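Local structure of deoxyribodipyrimidine photo-lyase (Oryza sativa Japonica Group, 3UMV) at residues L56-G61 with H164-H169; A60-A65 with T132-F137; Q382-H387 with I476-R481. The protein repairs ultraviolet-damaged DNA by using light and a bound FAD to split cyclobutane pyrimidine dimers back into separate pyrimidines. All coordinates share one frame; numbering follows the deposited sequence. Where two conformers were deposited one is given.

In the fold
Contacts 1 and 2 are two footprints of one element, helix 54-66, on one sheet: contact 1 seats it on strand 162-166, contact 2 on the neighbouring strand 132-135, with centres about 6 Å apart. Both are buried in the alpha/beta domain. Contact 1 mixes two imidazoles with a valine, whereas contact 2 is methyl against methyl. Contact 3 lies on the opposite side of the chain's centre, with its own centre about 40 Å from that of contact 1. It joins two helices, is partly buried, and changes along its length from apolar packing to a carboxylate beside a bound urea, with the Glu384 side chain about 9 Å from the flavin cofactor.

Contact 1 (L56-G61 with H164-H169); sequences LLHAAG and HQVDAH
The rings of His58 and His164 meet rim to rim, neither lying over the face of the other: each has the other at its edge, near its plane. Their planes are inclined by 29° and their centroids stand 5.1 Å apart, so this is neither an offset nor a T-shaped stack. Val166 reaches the His58 ring obliquely. The three residues join helix 54-66 to strand 162-166 in the Rossmann-like alpha/beta domain of the photolyase, where the helix packs across one face of the sheet. His58 holds CG anti to its N (chi1 -175°), which carries the imidazole off the helix towards the strand, and the two histidine side chains cross at about a right angle. The CG2 methyl of Val166 presses on the ring and its stem, 3.6 Å from His58 ND1 and 3.9 Å from His58 CB. No partner satisfies the buried His58 ND1. Replacing His58 with an alanine would probably open a gap beside Val166 CG2 and leave the His164 ring without the imidazole at its edge. Val166 also touches Trp54 and Ala55, one turn earlier on the helix. Beyond the strand the chain bends through an Asx turn, in which the backbone N of His169 donates to Asp167 OD1 at 3.0 Å, with an N-H...O angle of 141°.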
loop_
_atom_site.group_PDB
_atom_site.type_symbol
_atom_site.label_atom_id
_atom_site.label_comp_id
_atom_site.label_asym_id
_atom_site.label_seq_id
_atom_site.Cartn_x
_atom_site.Cartn_y
_atom_site.Cartn_z
ATOM N N LEU A 56 4.474 15.915 5.633
ATOM C CA LEU A 56 4.835 16.510 6.911
ATOM C C LEU A 56 5.855 17.656 6.723
ATOM O O LEU A 56 5.713 18.726 7.312
ATOM C CB LEU A 56 5.389 15.440 7.858
ATOM C CG LEU A 56 5.893 15.973 9.201
ATOM C CD1 LEU A 56 4.761 16.684 9.925
ATOM C CD2 LEU A 56 6.479 14.845 10.056
ATOM N N LEU A 57 6.868 17.425 5.889
ATOM C CA LEU A 57 7.879 18.444 5.576
ATOM C C LEU A 57 7.228 19.701 5.004
ATOM O O LEU A 57 7.583 20.819 5.377
ATOM C CB LEU A 57 8.915 17.890 4.590
ATOM C CG LEU A 57 9.952 16.935 5.181
ATOM C CD1 LEU A 57 10.693 16.176 4.087
ATOM C CD2 LEU A 57 10.924 17.709 6.047
ATOM N N HIS A 58 6.272 19.514 4.100
ATOM C CA HIS A 58 5.549 20.639 3.523
ATOM C C HIS A 58 4.779 21.411 4.595
ATOM O O HIS A 58 4.836 22.637 4.649
ATOM C CB HIS A 58 4.601 20.170 2.421
ATOM C CG HIS A 58 3.911 21.296 1.718
ATOM N ND1 HIS A 58 2.538 21.429 1.684
ATOM C CD2 HIS A 58 4.409 22.357 1.042
ATOM C CE1 HIS A 58 2.220 22.518 1.005
ATOM N NE2 HIS A 58 3.337 23.098 0.604
ATOM N N ALA A 59 4.069 20.689 5.458
ATOM C CA ALA A 59 3.324 21.327 6.539
ATOM C C ALA A 59 4.273 22.133 7.430
ATOM O O ALA A 59 4.013 23.289 7.717
ATOM C CB ALA A 59 2.535 20.292 7.353
ATOM N N ALA A 60 5.369 21.508 7.854
ATOM C CA ALA A 60 6.357 22.159 8.713
ATOM C C ALA A 60 6.928 23.383 8.025
ATOM O O ALA A 60 7.158 24.401 8.663
ATOM C CB ALA A 60 7.490 21.196 9.074
ATOM N N GLY A 61 7.166 23.283 6.722
ATOM C CA GLY A 61 7.696 24.419 5.984
ATOM C C GLY A 61 6.713 25.575 5.928
ATOM O O GLY A 61 7.115 26.740 5.958
ATOM N N HIS A 164 -3.971 21.757 1.009
ATOM C CA HIS A 164 -2.954 21.288 0.074
ATOM C C HIS A 164 -2.880 19.776 0.182
ATOM O O HIS A 164 -3.046 19.225 1.274
ATOM C CB HIS A 164 -1.562 21.824 0.422
ATOM C CG HIS A 164 -1.425 23.313 0.309
ATOM N ND1 HIS A 164 -0.215 23.953 0.463
ATOM C CD2 HIS A 164 -2.335 24.287 0.060
ATOM C CE1 HIS A 164 -0.380 25.257 0.318
ATOM N NE2 HIS A 164 -1.661 25.488 0.084
ATOM N N GLN A 165 -2.641 19.113 -0.942
ATOM C CA GLN A 165 -2.347 17.677 -0.928
ATOM C C GLN A 165 -0.943 17.426 -1.459
ATOM O O GLN A 165 -0.529 17.994 -2.465
ATOM C CB GLN A 165 -3.341 16.914 -1.790
ATOM C CG GLN A 165 -3.060 15.415 -1.857
ATOM C CD GLN A 165 -4.138 14.688 -2.610
ATOM O OE1 GLN A 165 -4.504 15.077 -3.716
ATOM N NE2 GLN A 165 -4.659 13.636 -2.013
ATOM N N VAL A 166 -0.207 16.559 -0.781
ATOM C CA VAL A 166 1.164 16.284 -1.160
ATOM C C VAL A 166 1.276 14.793 -1.442
ATOM O O VAL A 166 0.806 13.984 -0.649
ATOM C CB VAL A 166 2.135 16.680 -0.017
ATOM C CG1 VAL A 166 3.576 16.294 -0.384
ATOM C CG2 VAL A 166 2.043 18.175 0.262
ATOM N N ASP A 167 1.851 14.425 -2.586
ATOM C CA ASP A 167 2.184 13.023 -2.796
ATOM C C ASP A 167 3.447 12.705 -2.018
ATOM O O ASP A 167 4.562 13.084 -2.415
ATOM C CB ASP A 167 2.361 12.705 -4.278
ATOM C CG ASP A 167 2.513 11.208 -4.540
ATOM O OD1 ASP A 167 2.825 10.452 -3.602
ATOM O OD2 ASP A 167 2.340 10.798 -5.703
ATOM N N ALA A 168 3.259 12.026 -0.890
ATOM C CA ALA A 168 4.356 11.628 -0.021
ATOM C C ALA A 168 4.727 10.165 -0.225
ATOM O O ALA A 168 5.677 9.679 0.384
ATOM C CB ALA A 168 3.986 11.866 1.452
ATOM N N HIS A 169 3.975 9.460 -1.060
ATOM C CA HIS A 169 4.155 8.010 -1.192
ATOM C C HIS A 169 4.999 7.619 -2.407
ATOM O O HIS A 169 5.722 6.622 -2.384
ATOM C CB HIS A 169 2.795 7.320 -1.291
ATOM C CG HIS A 169 2.770 5.951 -0.689
ATOM N ND1 HIS A 169 2.699 5.737 0.675
ATOM C CD2 HIS A 169 2.781 4.727 -1.263
ATOM C CE1 HIS A 169 2.676 4.435 0.912
ATOM N NE2 HIS A 169 2.722 3.802 -0.248
#

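Contact 2 (A60-A65 with T132-F137); sequences AGLAAA and TLVADF
Leu62 meets Thr132 and Val134 through methyl groups alone, in the Rossmann-like alpha/beta domain where helix 54-66 lies on strand 132-135 of the sheet. The apolar contact is small and runs through one branch of the leucine. Leu62 CD1 lies 3.8 Å from Thr132 CG2 and 4.2 Å from Val134 CG2, whereas Leu62 CD2 is turned away from both. The leucine stem is stretched, with CD1 anti to CA (chi2 -179°), and so delivers that methyl to the strand. Its side chain crosses that of Thr132 at about a right angle. The two strand residues are two apart in sequence and point the same way, toward the helix; Leu133 between them points to the other face, where it packs on Val150 and Leu154 of helix 141-157. The sheet is thus covered by helices on both faces.

Polar bonds are made by the backbones and by Asp136. Within the helix, Ala64 N donates to Ala60 O at 2.8 Å and Ala65 N to Gly61 O at 3.2 Å. Thr132 and Val134 are paired through their backbones with Val41 of strand 40-44. Farther along the chain, the Asp136 carboxylate is gripped by four donors: Tyr42 OH and the backbone N of Leu45 and Asp47 at OD1, and Arg46 N at OD2. Back at the helix, Leu62 CD1, Thr132 CG2 and Val134 CG2 sit at the corners of a nearly equilateral triangle.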
loop_
_atom_site.group_PDB
_atom_site.type_symbol
_atom_site.label_atom_id
_atom_site.label_comp_id
_atom_site.label_asym_id
_atom_site.label_seq_id
_atom_site.Cartn_x
_atom_site.Cartn_y
_atom_site.Cartn_z
ATOM N N ALA A 60 5.369 21.508 7.854
ATOM C CA ALA A 60 6.357 22.159 8.713
ATOM C C ALA A 60 6.928 23.383 8.025
ATOM O O ALA A 60 7.158 24.401 8.663
ATOM C CB ALA A 60 7.490 21.196 9.074
ATOM N N GLY A 61 7.166 23.283 6.722
ATOM C CA GLY A 61 7.696 24.419 5.984
ATOM C C GLY A 61 6.713 25.575 5.928
ATOM O O GLY A 61 7.115 26.740 5.958
ATOM N N LEU A 62 5.423 25.263 5.842
ATOM C CA LEU A 62 4.393 26.297 5.824
ATOM C C LEU A 62 4.306 26.938 7.198
ATOM O O LEU A 62 4.198 28.165 7.322
ATOM C CB LEU A 62 3.028 25.708 5.439
ATOM C CG LEU A 62 2.827 25.240 3.995
ATOM C CD1 LEU A 62 1.410 24.706 3.787
ATOM C CD2 LEU A 62 3.137 26.345 2.998
ATOM N N ALA A 63 4.364 26.096 8.229
ATOM C CA ALA A 63 4.341 26.544 9.619
ATOM C C ALA A 63 5.521 27.463 9.927
ATOM O O ALA A 63 5.333 28.582 10.404
ATOM C CB ALA A 63 4.353 25.341 10.556
ATOM N N ALA A 64 6.734 26.992 9.642
ATOM C CA ALA A 64 7.951 27.765 9.904
ATOM C C ALA A 64 7.942 29.130 9.224
ATOM O O ALA A 64 8.351 30.126 9.819
ATOM C CB ALA A 64 9.197 26.977 9.486
ATOM N N ALA A 65 7.472 29.170 7.984
ATOM C CA ALA A 65 7.458 30.402 7.201
ATOM C C ALA A 65 6.418 31.412 7.691
ATOM O O ALA A 65 6.557 32.614 7.464
ATOM C CB ALA A 65 7.240 30.090 5.727
ATOM N N THR A 132 -3.929 26.312 7.367
ATOM C CA THR A 132 -3.782 25.336 6.296
ATOM C C THR A 132 -3.965 23.898 6.770
ATOM O O THR A 132 -3.467 23.518 7.824
ATOM C CB THR A 132 -2.406 25.466 5.609
ATOM O OG1 THR A 132 -2.186 26.834 5.238
ATOM C CG2 THR A 132 -2.338 24.589 4.355
ATOM N N LEU A 133 -4.686 23.113 5.977
ATOM C CA LEU A 133 -4.738 21.668 6.146
ATOM C C LEU A 133 -3.911 21.032 5.037
ATOM O O LEU A 133 -4.109 21.339 3.866
ATOM C CB LEU A 133 -6.187 21.178 6.047
ATOM C CG LEU A 133 -6.412 19.661 5.995
ATOM C CD1 LEU A 133 -6.091 19.023 7.326
ATOM C CD2 LEU A 133 -7.850 19.353 5.592
ATOM N N VAL A 134 -2.980 20.155 5.402
ATOM C CA VAL A 134 -2.197 19.424 4.409
ATOM C C VAL A 134 -2.584 17.958 4.455
ATOM O O VAL A 134 -2.562 17.349 5.509
ATOM C CB VAL A 134 -0.686 19.536 4.678
ATOM C CG1 VAL A 134 0.102 18.735 3.622
ATOM C CG2 VAL A 134 -0.268 21.010 4.715
ATOM N N ALA A 135 -2.941 17.380 3.314
ATOM C CA ALA A 135 -3.224 15.942 3.287
ATOM C C ALA A 135 -2.182 15.209 2.458
ATOM O O ALA A 135 -1.551 15.814 1.597
ATOM C CB ALA A 135 -4.625 15.674 2.745
ATOM N N ASP A 136 -1.992 13.919 2.726
ATOM C CA ASP A 136 -1.188 13.076 1.851
ATOM C C ASP A 136 -2.075 12.446 0.768
ATOM O O ASP A 136 -3.260 12.786 0.649
ATOM C CB ASP A 136 -0.297 12.053 2.621
ATOM C CG ASP A 136 -1.085 11.180 3.625
ATOM O OD1 ASP A 136 -0.535 10.861 4.713
ATOM O OD2 ASP A 136 -2.224 10.768 3.313
ATOM N N PHE A 137 -1.494 11.587 -0.061
ATOM C CA PHE A 137 -2.182 11.109 -1.258
ATOM C C PHE A 137 -2.366 9.609 -1.353
ATOM O O PHE A 137 -1.424 8.839 -1.151
ATOM C CB PHE A 137 -1.457 11.549 -2.541
ATOM C CG PHE A 137 -1.957 10.837 -3.766
ATOM C CD1 PHE A 137 -1.286 9.728 -4.259
ATOM C CD2 PHE A 137 -3.136 11.234 -4.382
ATOM C CE1 PHE A 137 -1.766 9.044 -5.386
ATOM C CE2 PHE A 137 -3.631 10.558 -5.496
ATOM C CZ PHE A 137 -2.938 9.449 -5.994
#

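Contact 3 (Q382-H387 with I476-R481); sequences QLEMVH and ISYVKR. With URE (urea), chain J.
A pocket holding urea, built from Pro278, Glu384, Lys390, Met391 and His392, borders this contact; Lys390 also binds FAD, and the Glu384 side chain comes within about 9 Å of the flavin cofactor. Glu384 OE1 lies 3.0 Å from the urea O. The same oxygen approaches Tyr478 at its ring edge, in the ring plane, 3.6 Å from Tyr478 CE1, while the carboxylate plane stands 82° to the ring. An extended chain, with CG anti to N (chi1 -173°), brings the carboxylate there. The other oxygen, Glu384 OE2, accepts from Tyr475 OH and from the backbone N of His392, two bonds that should fix the rotation of the group. The setting is the helical FAD-binding domain of photolyases, in which helices 376-388 and 472-489 run side by side, their local axes 9.4 Å apart and inclined by 30°. Val479 fills the space between them with both methyls: Val479 CG1 packs 3.6 Å from Leu383 CB and also faces the backbone N of Glu384, whereas Val479 CG2 rests 4.0 Å from Glu384 CB. Farther along, His387 ND1 is hydrogen-bonded to Ser486 OG, also joining the two helices.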
loop_
_atom_site.group_PDB
_atom_site.type_symbol
_atom_site.label_atom_id
_atom_site.label_comp_id
_atom_site.label_asym_id
_atom_site.label_seq_id
_atom_site.Cartn_x
_atom_site.Cartn_y
_atom_site.Cartn_z
ATOM N N GLN A 382 -2.733 -20.393 -0.916
ATOM C CA GLN A 382 -3.829 -19.848 -0.124
ATOM C C GLN A 382 -3.553 -19.908 1.378
ATOM O O GLN A 382 -3.814 -18.945 2.097
ATOM C CB GLN A 382 -5.149 -20.548 -0.486
ATOM C CG GLN A 382 -6.318 -20.164 0.392
ATOM C CD GLN A 382 -6.802 -18.741 0.173
ATOM O OE1 GLN A 382 -6.546 -18.131 -0.868
ATOM N NE2 GLN A 382 -7.509 -18.205 1.155
ATOM N N LEU A 383 -2.998 -21.027 1.853
ATOM C CA LEU A 383 -2.699 -21.170 3.274
ATOM C C LEU A 383 -1.562 -20.266 3.725
ATOM O O LEU A 383 -1.544 -19.820 4.878
ATOM C CB LEU A 383 -2.366 -22.625 3.613
ATOM C CG LEU A 383 -3.569 -23.565 3.486
ATOM C CD1 LEU A 383 -3.130 -25.019 3.493
ATOM C CD2 LEU A 383 -4.605 -23.301 4.583
ATOM N N GLU A 384 -0.611 -19.999 2.832
ATOM C CA GLU A 384 0.485 -19.104 3.174
ATOM C C GLU A 384 -0.117 -17.737 3.469
ATOM O O GLU A 384 0.183 -17.135 4.490
ATOM C CB GLU A 384 1.541 -19.026 2.070
ATOM C CG GLU A 384 2.787 -18.216 2.489
ATOM C CD GLU A 384 3.838 -18.095 1.397
ATOM O OE1 GLU A 384 5.031 -18.005 1.749
ATOM O OE2 GLU A 384 3.494 -18.074 0.196
ATOM N N MET A 385 -0.997 -17.270 2.590
ATOM C CA MET A 385 -1.686 -16.003 2.814
ATOM C C MET A 385 -2.519 -16.026 4.109
ATOM O O MET A 385 -2.442 -15.113 4.932
ATOM C CB MET A 385 -2.560 -15.659 1.603
ATOM C CG MET A 385 -3.255 -14.320 1.716
ATOM S SD MET A 385 -4.297 -13.934 0.290
ATOM C CE MET A 385 -5.350 -15.387 0.237
ATOM N N VAL A 386 -3.303 -17.082 4.303
ATOM C CA VAL A 386 -4.178 -17.164 5.465
ATOM C C VAL A 386 -3.402 -17.142 6.779
ATOM O O VAL A 386 -3.737 -16.387 7.673
ATOM C CB VAL A 386 -5.081 -18.425 5.425
ATOM C CG1 VAL A 386 -5.789 -18.633 6.763
ATOM C CG2 VAL A 386 -6.098 -18.329 4.283
ATOM N N HIS A 387 -2.364 -17.968 6.894
ATOM C CA HIS A 387 -1.682 -18.130 8.185
ATOM C C HIS A 387 -0.449 -17.247 8.388
ATOM O O HIS A 387 -0.148 -16.843 9.513
ATOM C CB HIS A 387 -1.338 -19.598 8.420
ATOM C CG HIS A 387 -2.540 -20.479 8.489
ATOM N ND1 HIS A 387 -3.358 -20.530 9.597
ATOM C CD2 HIS A 387 -3.087 -21.316 7.578
ATOM C CE1 HIS A 387 -4.348 -21.376 9.371
ATOM N NE2 HIS A 387 -4.203 -21.871 8.155
ATOM N N ILE A 476 5.236 -26.660 -0.747
ATOM C CA ILE A 476 4.077 -27.261 -0.114
ATOM C C ILE A 476 4.368 -27.694 1.324
ATOM O O ILE A 476 3.588 -27.378 2.225
ATOM C CB ILE A 476 3.532 -28.418 -0.950
ATOM C CG1 ILE A 476 2.911 -27.862 -2.235
ATOM C CG2 ILE A 476 2.495 -29.202 -0.161
ATOM C CD1 ILE A 476 2.663 -28.916 -3.283
ATOM N N SER A 477 5.500 -28.376 1.531
ATOM C CA SER A 477 5.949 -28.798 2.862
ATOM C C SER A 477 6.149 -27.629 3.815
ATOM O O SER A 477 5.749 -27.692 4.980
ATOM C CB SER A 477 7.268 -29.576 2.767
ATOM O OG SER A 477 7.091 -30.784 2.060
ATOM N N TYR A 478 6.805 -26.584 3.312
ATOM C CA TYR A 478 7.044 -25.349 4.051
ATOM C C TYR A 478 5.746 -24.682 4.513
ATOM O O TYR A 478 5.639 -24.242 5.654
ATOM C CB TYR A 478 7.864 -24.393 3.186
ATOM C CG TYR A 478 7.768 -22.940 3.571
ATOM C CD1 TYR A 478 6.909 -22.081 2.898
ATOM C CD2 TYR A 478 8.538 -22.428 4.599
ATOM C CE1 TYR A 478 6.822 -20.744 3.247
ATOM C CE2 TYR A 478 8.461 -21.107 4.959
ATOM C CZ TYR A 478 7.605 -20.267 4.287
ATOM O OH TYR A 478 7.545 -18.946 4.659
ATOM N N VAL A 479 4.752 -24.613 3.638
ATOM C CA VAL A 479 3.475 -24.040 4.055
ATOM C C VAL A 479 2.749 -24.933 5.067
ATOM O O VAL A 479 2.176 -24.439 6.041
ATOM C CB VAL A 479 2.546 -23.727 2.878
ATOM C CG1 VAL A 479 1.221 -23.191 3.396
ATOM C CG2 VAL A 479 3.184 -22.699 1.939
ATOM N N LYS A 480 2.774 -26.243 4.840
ATOM C CA LYS A 480 2.184 -27.186 5.790
ATOM C C LYS A 480 2.722 -26.928 7.200
ATOM O O LYS A 480 1.962 -26.862 8.161
ATOM C CB LYS A 480 2.468 -28.629 5.368
ATOM C CG LYS A 480 1.709 -29.675 6.176
ATOM C CD LYS A 480 2.539 -30.937 6.373
ATOM C CE LYS A 480 3.040 -31.499 5.047
ATOM N NZ LYS A 480 3.938 -32.680 5.240
ATOM N N ARG A 481 4.036 -26.769 7.317
ATOM C CA ARG A 481 4.646 -26.503 8.616
ATOM C C ARG A 481 4.211 -25.159 9.200
ATOM O O ARG A 481 3.992 -25.043 10.405
ATOM C CB ARG A 481 6.171 -26.589 8.526
ATOM C CG ARG A 481 6.670 -27.945 8.067
ATOM C CD ARG A 481 8.152 -28.114 8.330
ATOM N NE ARG A 481 8.956 -27.122 7.628
ATOM C CZ ARG A 481 9.396 -27.263 6.383
ATOM N NH1 ARG A 481 10.128 -26.308 5.825
ATOM N NH2 ARG A 481 9.105 -28.359 5.695
HETATM C C URE J . 7.023 -14.611 1.583
HETATM O O URE J . 5.922 -15.160 1.534
HETATM N N1 URE J . 8.119 -15.283 1.310
HETATM N N2 URE J . 7.118 -13.397 2.066
#